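Local atomic coordinates of fructosyl amine: oxygen oxidoreductase (Aspergillus fumigatus, PDB entry 3DJD), a protein that binds FAD and probably oxidises fructosyl amines with molecular oxygen as electron acceptor, as a flavoprotein oxidase of the MSOX/MTOX family. Residues 75-80 and 367-372; 341-346 and 361-366. One frame throughout, in Å; residues are numbered along the deposited sequence.

Contact 1. Residues 75-80 and 367-372; sequences EEAFNG and FKYLPS. With FAD (flavin-adenine dinucleotide), chain C.
The loop that holds the pyrimidine end of the flavin in this FAD-dependent oxidoreductase of the MSOX/MTOX family, and that leads into helix 373-382, rests on helix 69-83, where Ala77 packs against Lys368, Tyr369 and Ser372. The small methyl group lets loop and helix come close: Ala77 CB lies 3.3 Å from the carbonyl oxygen Lys368 O and 3.8 Å from Tyr369 CD1, which it meets obliquely. That carbonyl also accepts a hydrogen bond from the indole of Trp81, one turn further along the helix. Ser372 closes in beside Ala77 with its OG 3.2 Å from Ala77 CA, a van der Waals approach, because chi1 of 54° sets OG between the backbone N and the carbonyl carbon. On the outer side the extended chain of Glu76 passes by, its CG touching Ser372 CB. Further on, Pro371 CB sits 3.8 Å from Gly80 CA, so the proline ring lies directly on the helix backbone where no side chain intervenes.

The other end of the loop holds the flavin through main-chain amides. Two consecutive N-H groups point at the N1-C2=O2 edge; such donors would be expected to stabilise negative charge there on reduction. Phe367 N bonds to FAD N1 at 3.2 Å, and Lys368 N to FAD O2 at 2.7 Å, with an N-H...O angle of 151°.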
loop_
_atom_site.group_PDB
_atom_site.type_symbol
_atom_site.label_atom_id
_atom_site.label_comp_id
_atom_site.label_asym_id
_atom_site.label_seq_id
_atom_site.Cartn_x
_atom_site.Cartn_y
_atom_site.Cartn_z
ATOM N N GLU A 75 -0.525 -1.584 -16.554
ATOM C CA GLU A 75 -0.968 -2.617 -17.493
ATOM C C GLU A 75 -0.335 -3.958 -17.135
ATOM O O GLU A 75 -1.008 -4.997 -17.096
ATOM C CB GLU A 75 -0.548 -2.230 -18.917
ATOM C CG GLU A 75 -1.529 -2.573 -20.036
ATOM C CD GLU A 75 -2.253 -3.896 -19.839
ATOM O OE1 GLU A 75 -1.635 -4.973 -20.072
ATOM O OE2 GLU A 75 -3.446 -3.851 -19.446
ATOM N N GLU A 76 0.967 -3.937 -16.881
ATOM C CA GLU A 76 1.656 -5.160 -16.514
ATOM C C GLU A 76 1.094 -5.694 -15.197
ATOM O O GLU A 76 0.975 -6.900 -15.034
ATOM C CB GLU A 76 3.143 -4.889 -16.395
ATOM C CG GLU A 76 4.007 -6.117 -16.316
ATOM C CD GLU A 76 5.482 -5.759 -16.293
ATOM O OE1 GLU A 76 5.851 -4.664 -16.799
ATOM O OE2 GLU A 76 6.256 -6.580 -15.762
ATOM N N ALA A 77 0.787 -4.789 -14.262
ATOM C CA ALA A 77 0.265 -5.206 -12.952
ATOM C C ALA A 77 -1.104 -5.859 -13.133
ATOM O O ALA A 77 -1.358 -6.985 -12.659
ATOM C CB ALA A 77 0.194 -4.006 -11.993
ATOM N N PHE A 78 -1.983 -5.166 -13.852
ATOM C CA PHE A 78 -3.333 -5.695 -14.070
ATOM C C PHE A 78 -3.343 -7.036 -14.800
ATOM O O PHE A 78 -4.169 -7.923 -14.489
ATOM C CB PHE A 78 -4.218 -4.681 -14.804
ATOM C CG PHE A 78 -5.685 -4.967 -14.634
ATOM C CD1 PHE A 78 -6.293 -4.828 -13.385
ATOM C CD2 PHE A 78 -6.445 -5.413 -15.708
ATOM C CE1 PHE A 78 -7.646 -5.110 -13.208
ATOM C CE2 PHE A 78 -7.816 -5.687 -15.543
ATOM C CZ PHE A 78 -8.400 -5.547 -14.280
ATOM N N ASN A 79 -2.438 -7.174 -15.771
ATOM C CA ASN A 79 -2.257 -8.417 -16.486
ATOM C C ASN A 79 -1.917 -9.555 -15.537
ATOM O O ASN A 79 -2.338 -10.679 -15.770
ATOM C CB ASN A 79 -1.169 -8.335 -17.558
ATOM C CG ASN A 79 -1.225 -9.529 -18.521
ATOM O OD1 ASN A 79 -2.166 -9.640 -19.310
ATOM N ND2 ASN A 79 -0.236 -10.432 -18.444
ATOM N N GLY A 80 -1.144 -9.259 -14.485
ATOM C CA GLY A 80 -0.801 -10.268 -13.468
ATOM C C GLY A 80 -2.071 -10.721 -12.749
ATOM O O GLY A 80 -2.310 -11.910 -12.567
ATOM N N PHE A 367 0.065 -1.295 -3.915
ATOM C CA PHE A 367 -0.365 -2.691 -3.727
ATOM C C PHE A 367 -0.749 -3.395 -5.033
ATOM O O PHE A 367 -0.389 -4.580 -5.264
ATOM C CB PHE A 367 -1.456 -2.930 -2.687
ATOM C CG PHE A 367 -1.666 -4.396 -2.472
ATOM C CD1 PHE A 367 -0.813 -5.096 -1.615
ATOM C CD2 PHE A 367 -2.560 -5.111 -3.282
ATOM C CE1 PHE A 367 -0.918 -6.493 -1.476
ATOM C CE2 PHE A 367 -2.680 -6.505 -3.144
ATOM C CZ PHE A 367 -1.865 -7.187 -2.227
ATOM N N LYS A 368 -1.411 -2.656 -5.913
ATOM C CA LYS A 368 -1.858 -3.242 -7.158
ATOM C C LYS A 368 -0.691 -3.785 -8.008
ATOM O O LYS A 368 -0.908 -4.595 -8.897
ATOM C CB LYS A 368 -2.726 -2.245 -7.922
ATOM C CG LYS A 368 -2.034 -1.399 -8.906
ATOM C CD LYS A 368 -3.067 -0.855 -9.918
ATOM C CE LYS A 368 -2.500 0.296 -10.735
ATOM N NZ LYS A 368 -3.569 1.058 -11.468
ATOM N N TYR A 369 0.526 -3.293 -7.749
ATOM C CA TYR A 369 1.741 -3.764 -8.445
ATOM C C TYR A 369 2.391 -5.030 -7.862
ATOM O O TYR A 369 3.437 -5.464 -8.357
ATOM C CB TYR A 369 2.763 -2.613 -8.485
ATOM C CG TYR A 369 2.177 -1.381 -9.152
ATOM C CD1 TYR A 369 2.333 -1.171 -10.522
ATOM C CD2 TYR A 369 1.426 -0.467 -8.419
ATOM C CE1 TYR A 369 1.762 -0.046 -11.147
ATOM C CE2 TYR A 369 0.859 0.653 -9.016
ATOM C CZ TYR A 369 1.025 0.856 -10.373
ATOM O OH TYR A 369 0.441 1.976 -10.930
ATOM N N LEU A 370 1.798 -5.609 -6.806
ATOM C CA LEU A 370 2.299 -6.886 -6.259
ATOM C C LEU A 370 2.676 -7.932 -7.353
ATOM O O LEU A 370 3.756 -8.542 -7.294
ATOM C CB LEU A 370 1.325 -7.491 -5.240
ATOM C CG LEU A 370 1.737 -8.866 -4.674
ATOM C CD1 LEU A 370 3.077 -8.829 -3.922
ATOM C CD2 LEU A 370 0.615 -9.460 -3.754
ATOM N N PRO A 371 1.787 -8.179 -8.343
ATOM C CA PRO A 371 2.141 -9.235 -9.314
ATOM C C PRO A 371 3.362 -8.941 -10.188
ATOM O O PRO A 371 3.932 -9.884 -10.724
ATOM C CB PRO A 371 0.883 -9.337 -10.214
ATOM C CG PRO A 371 -0.208 -8.731 -9.358
ATOM C CD PRO A 371 0.446 -7.630 -8.609
ATOM N N SER A 372 3.754 -7.669 -10.311
ATOM C CA SER A 372 4.711 -7.280 -11.370
ATOM C C SER A 372 5.903 -6.428 -10.925
ATOM O O SER A 372 6.913 -6.417 -11.605
ATOM C CB SER A 372 3.950 -6.469 -12.424
ATOM O OG SER A 372 3.268 -5.394 -11.822
HETATM P PA FAD C . 5.054 -2.699 2.986
HETATM O O1A FAD C . 4.185 -3.697 2.328
HETATM O O2A FAD C . 4.515 -1.906 4.104
HETATM O O5B FAD C . 6.274 -3.584 3.535
HETATM C C5B FAD C . 7.363 -3.029 4.232
HETATM C C4B FAD C . 7.959 -4.164 5.044
HETATM O O4B FAD C . 9.148 -3.584 5.647
HETATM C C3B FAD C . 7.038 -4.569 6.198
HETATM O O3B FAD C . 6.702 -5.935 6.064
HETATM C C2B FAD C . 7.904 -4.308 7.452
HETATM O O2B FAD C . 7.748 -5.337 8.472
HETATM C C1B FAD C . 9.332 -4.277 6.840
HETATM N N9A FAD C . 10.290 -3.714 7.826
HETATM C C8A FAD C . 10.092 -2.678 8.675
HETATM N N7A FAD C . 11.202 -2.512 9.423
HETATM C C5A FAD C . 12.079 -3.470 9.068
HETATM C C6A FAD C . 13.367 -3.815 9.489
HETATM N N6A FAD C . 13.945 -3.156 10.512
HETATM N N1A FAD C . 13.989 -4.856 8.884
HETATM C C2A FAD C . 13.408 -5.543 7.888
HETATM N N3A FAD C . 12.191 -5.229 7.452
HETATM C C4A FAD C . 11.511 -4.211 8.038
HETATM N N1 FAD C . -2.440 0.450 -2.950
HETATM C C2 FAD C . -3.209 0.007 -4.026
HETATM O O2 FAD C . -2.658 -0.394 -5.050
HETATM N N3 FAD C . -4.611 0.048 -3.929
HETATM C C4 FAD C . -5.249 0.548 -2.782
HETATM O O4 FAD C . -6.484 0.564 -2.706
HETATM C C4X FAD C . -4.469 0.977 -1.705
HETATM N N5 FAD C . -5.092 1.474 -0.551
HETATM C C5X FAD C . -4.312 1.691 0.604
HETATM C C6 FAD C . -4.942 1.955 1.811
HETATM C C7 FAD C . -4.170 2.130 2.958
HETATM C C7M FAD C . -4.866 2.427 4.292
HETATM C C8 FAD C . -2.780 2.066 2.864
HETATM C C8M FAD C . -1.863 2.246 4.078
HETATM C C9 FAD C . -2.145 1.774 1.673
HETATM C C9A FAD C . -2.910 1.595 0.524
HETATM N N10 FAD C . -2.291 1.325 -0.707
HETATM C C10 FAD C . -3.069 0.927 -1.791
HETATM C "C1'" FAD C . -0.838 1.453 -0.891
HETATM C "C2'" FAD C . -0.121 0.101 -0.715
HETATM O "O2'" FAD C . -0.676 -0.586 0.401
HETATM C "C3'" FAD C . 1.366 0.337 -0.422
HETATM O "O3'" FAD C . 1.869 1.345 -1.300
HETATM C "C4'" FAD C . 2.204 -0.939 -0.603
HETATM O "O4'" FAD C . 1.614 -2.009 0.070
HETATM C "C5'" FAD C . 3.565 -0.676 0.047
HETATM O "O5'" FAD C . 4.427 -1.772 -0.196
HETATM P P FAD C . 5.928 -1.763 0.360
HETATM O O1P FAD C . 6.657 -0.536 -0.040
HETATM O O2P FAD C . 6.456 -3.106 0.075
HETATM O O3P FAD C . 5.696 -1.628 1.994
#

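Contact 2. Residues 341-346 and 361-366; sequences ANREFL and GASGRG. With FAD (flavin-adenine dinucleotide), chain C.
Arg365 starts with chi1 at 63°, CG lying between the backbone N and the carbonyl carbon, and then runs extended to NE, which carries its guanidinium across to Arg343 O. Arg343 reaches back the other way: its chain bends at chi3 and turns the guanidinium onto Ser363 O. Each arginine thus grips a carbonyl oxygen of the opposite segment side-on, through NE and one terminal nitrogen. Arg365 NH2 lies 2.8 Å from Arg343 O, in the carbonyl plane, while Arg365 NE approaches the same oxygen at 2.9 Å, nearly in line with the C=O bond. In the reverse pair, Arg343 NE and NH2 are both 3.0 Å from Ser363 O, and the two guanidinium planes stand 66° apart.

The second segment leaves strand 356-360, next to the edge strand 346-347 in the mixed sheet of the Rossmann-type FAD domain, and folds into a type I' beta turn from Ala362 to Arg365, closed by Arg365 N to Ala362 O. Positive phi at Ser363 and Gly364 shapes this turn, and Ser363 OG donates to Gly361 O. Beyond it, Gly366 N reaches the ribityl hydroxyl FAD O3' at 3.0 Å.

Phe345 lies almost flat against Arg365, ring and guanidinium 19° apart, with its CE1 3.6 Å above the centre of the guanidinium; the same ring turns its edge to Ala362 O. Glu344 OE1 forms a long salt bridge, 3.4 Å, with Arg365 NH2; Asn70 is the stronger polar partner of Glu344, its ND2 donating to OE1, and its OD1 accepts from Arg365 NH2. A water joins the two segments as well, donating to Gly364 O and accepting weakly from Arg343 NH2.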
loop_
_atom_site.group_PDB
_atom_site.type_symbol
_atom_site.label_atom_id
_atom_site.label_comp_id
_atom_site.label_asym_id
_atom_site.label_seq_id
_atom_site.Cartn_x
_atom_site.Cartn_y
_atom_site.Cartn_z
ATOM N N ALA A 341 8.283 13.079 -3.718
ATOM C CA ALA A 341 7.835 14.465 -3.931
ATOM C C ALA A 341 6.788 14.655 -5.042
ATOM O O ALA A 341 6.082 15.685 -5.082
ATOM C CB ALA A 341 9.045 15.380 -4.157
ATOM N N ASN A 342 6.700 13.674 -5.944
ATOM C CA ASN A 342 5.727 13.666 -7.043
ATOM C C ASN A 342 4.915 12.356 -7.100
ATOM O O ASN A 342 4.208 12.082 -8.087
ATOM C CB ASN A 342 6.447 13.892 -8.378
ATOM C CG ASN A 342 7.534 12.858 -8.654
ATOM O OD1 ASN A 342 7.795 11.923 -7.851
ATOM N ND2 ASN A 342 8.205 13.034 -9.800
ATOM N N ARG A 343 5.054 11.543 -6.051
ATOM C CA ARG A 343 4.374 10.233 -5.957
ATOM C C ARG A 343 4.717 9.266 -7.093
ATOM O O ARG A 343 3.955 8.328 -7.379
ATOM C CB ARG A 343 2.864 10.399 -5.777
ATOM C CG ARG A 343 2.516 10.952 -4.381
ATOM C CD ARG A 343 1.019 10.998 -4.154
ATOM N NE ARG A 343 0.421 9.666 -4.059
ATOM C CZ ARG A 343 -0.888 9.445 -4.120
ATOM N NH1 ARG A 343 -1.717 10.481 -4.268
ATOM N NH2 ARG A 343 -1.372 8.205 -4.024
ATOM N N GLU A 344 5.888 9.476 -7.699
ATOM C CA GLU A 344 6.465 8.485 -8.606
ATOM C C GLU A 344 7.306 7.515 -7.782
ATOM O O GLU A 344 7.823 7.890 -6.729
ATOM C CB GLU A 344 7.325 9.147 -9.691
ATOM C CG GLU A 344 6.589 10.105 -10.651
ATOM C CD GLU A 344 5.401 9.483 -11.394
ATOM O OE1 GLU A 344 5.262 8.246 -11.409
ATOM O OE2 GLU A 344 4.586 10.243 -11.989
ATOM N N PHE A 345 7.439 6.274 -8.254
ATOM C CA PHE A 345 8.193 5.249 -7.523
ATOM C C PHE A 345 9.685 5.561 -7.428
ATOM O O PHE A 345 10.240 6.338 -8.238
ATOM C CB PHE A 345 7.976 3.860 -8.154
ATOM C CG PHE A 345 6.519 3.446 -8.236
ATOM C CD1 PHE A 345 5.595 3.894 -7.288
ATOM C CD2 PHE A 345 6.090 2.569 -9.254
ATOM C CE1 PHE A 345 4.235 3.515 -7.368
ATOM C CE2 PHE A 345 4.723 2.170 -9.342
ATOM C CZ PHE A 345 3.813 2.643 -8.386
ATOM N N LEU A 346 10.335 4.966 -6.434
ATOM C CA LEU A 346 11.782 5.097 -6.312
ATOM C C LEU A 346 12.401 3.719 -6.412
ATOM O O LEU A 346 12.488 2.957 -5.428
ATOM C CB LEU A 346 12.176 5.816 -5.026
ATOM C CG LEU A 346 13.676 5.890 -4.710
ATOM C CD1 LEU A 346 14.539 6.425 -5.852
ATOM C CD2 LEU A 346 13.840 6.743 -3.435
ATOM N N GLY A 361 9.227 4.039 -2.090
ATOM C CA GLY A 361 8.463 5.222 -2.555
ATOM C C GLY A 361 7.165 4.844 -3.262
ATOM O O GLY A 361 6.752 5.509 -4.211
ATOM N N ALA A 362 6.534 3.742 -2.824
ATOM C CA ALA A 362 5.253 3.277 -3.417
ATOM C C ALA A 362 4.143 4.356 -3.357
ATOM O O ALA A 362 3.134 4.285 -4.081
ATOM C CB ALA A 362 4.785 1.985 -2.700
ATOM N N SER A 363 4.338 5.349 -2.487
ATOM C CA SER A 363 3.535 6.576 -2.504
ATOM C C SER A 363 2.039 6.281 -2.370
ATOM O O SER A 363 1.201 6.939 -3.010
ATOM C CB SER A 363 3.841 7.417 -3.764
ATOM O OG SER A 363 5.210 7.829 -3.808
ATOM N N GLY A 364 1.717 5.314 -1.507
ATOM C CA GLY A 364 0.320 5.002 -1.202
ATOM C C GLY A 364 -0.461 4.348 -2.317
ATOM O O GLY A 364 -1.686 4.217 -2.228
ATOM N N ARG A 365 0.238 3.905 -3.363
ATOM C CA ARG A 365 -0.443 3.304 -4.505
ATOM C C ARG A 365 0.200 2.004 -4.996
ATOM O O ARG A 365 -0.083 1.567 -6.110
ATOM C CB ARG A 365 -0.639 4.326 -5.654
ATOM C CG ARG A 365 0.630 4.844 -6.229
ATOM C CD ARG A 365 0.392 6.122 -7.037
ATOM N NE ARG A 365 1.623 6.550 -7.697
ATOM C CZ ARG A 365 2.064 6.044 -8.851
ATOM N NH1 ARG A 365 1.383 5.085 -9.473
ATOM N NH2 ARG A 365 3.195 6.480 -9.381
ATOM N N GLY A 366 0.991 1.340 -4.142
ATOM C CA GLY A 366 1.824 0.248 -4.623
ATOM C C GLY A 366 1.233 -1.143 -4.535
ATOM O O GLY A 366 1.848 -2.099 -5.023
HETATM P PA FAD C . 5.054 -2.699 2.986
HETATM O O1A FAD C . 4.185 -3.697 2.328
HETATM O O2A FAD C . 4.515 -1.906 4.104
HETATM O O5B FAD C . 6.274 -3.584 3.535
HETATM C C5B FAD C . 7.363 -3.029 4.232
HETATM C C4B FAD C . 7.959 -4.164 5.044
HETATM O O4B FAD C . 9.148 -3.584 5.647
HETATM C C3B FAD C . 7.038 -4.569 6.198
HETATM O O3B FAD C . 6.702 -5.935 6.064
HETATM C C2B FAD C . 7.904 -4.308 7.452
HETATM O O2B FAD C . 7.748 -5.337 8.472
HETATM C C1B FAD C . 9.332 -4.277 6.840
HETATM N N9A FAD C . 10.290 -3.714 7.826
HETATM C C8A FAD C . 10.092 -2.678 8.675
HETATM N N7A FAD C . 11.202 -2.512 9.423
HETATM C C5A FAD C . 12.079 -3.470 9.068
HETATM C C6A FAD C . 13.367 -3.815 9.489
HETATM N N6A FAD C . 13.945 -3.156 10.512
HETATM N N1A FAD C . 13.989 -4.856 8.884
HETATM C C2A FAD C . 13.408 -5.543 7.888
HETATM N N3A FAD C . 12.191 -5.229 7.452
HETATM C C4A FAD C . 11.511 -4.211 8.038
HETATM N N1 FAD C . -2.440 0.450 -2.950
HETATM C C2 FAD C . -3.209 0.007 -4.026
HETATM O O2 FAD C . -2.658 -0.394 -5.050
HETATM N N3 FAD C . -4.611 0.048 -3.929
HETATM C C4 FAD C . -5.249 0.548 -2.782
HETATM O O4 FAD C . -6.484 0.564 -2.706
HETATM C C4X FAD C . -4.469 0.977 -1.705
HETATM N N5 FAD C . -5.092 1.474 -0.551
HETATM C C5X FAD C . -4.312 1.691 0.604
HETATM C C6 FAD C . -4.942 1.955 1.811
HETATM C C7 FAD C . -4.170 2.130 2.958
HETATM C C7M FAD C . -4.866 2.427 4.292
HETATM C C8 FAD C . -2.780 2.066 2.864
HETATM C C8M FAD C . -1.863 2.246 4.078
HETATM C C9 FAD C . -2.145 1.774 1.673
HETATM C C9A FAD C . -2.910 1.595 0.524
HETATM N N10 FAD C . -2.291 1.325 -0.707
HETATM C C10 FAD C . -3.069 0.927 -1.791
HETATM C "C1'" FAD C . -0.838 1.453 -0.891
HETATM C "C2'" FAD C . -0.121 0.101 -0.715
HETATM O "O2'" FAD C . -0.676 -0.586 0.401
HETATM C "C3'" FAD C . 1.366 0.337 -0.422
HETATM O "O3'" FAD C . 1.869 1.345 -1.300
HETATM C "C4'" FAD C . 2.204 -0.939 -0.603
HETATM O "O4'" FAD C . 1.614 -2.009 0.070
HETATM C "C5'" FAD C . 3.565 -0.676 0.047
HETATM O "O5'" FAD C . 4.427 -1.772 -0.196
HETATM P P FAD C . 5.928 -1.763 0.360
HETATM O O1P FAD C . 6.657 -0.536 -0.040
HETATM O O2P FAD C . 6.456 -3.106 0.075
HETATM O O3P FAD C . 5.696 -1.628 1.994
HETATM O O HOH W 1 -3.322 5.977 -3.418
#

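How the contacts relate
The two contacts, with centres about 15 Å apart, share one continuous cofactor-binding run, 361-372, which contact 2 braces at its start against 341-346 and contact 1 at its end against helix 69-83. They meet directly where Tyr369 CE2 of contact 1 comes 3.6 Å from Phe345 CZ of contact 2, the rings edge-to-face. Phe345 also packs edge-to-face with Trp17, itself an FAD-binding residue, whose indole bonds to Gly366 O. The successive amides of 366-368 serve different parts of the cofactor: Gly366 in contact 2 the ribityl chain, Phe367 and Lys368 in contact 1 the flavin ring.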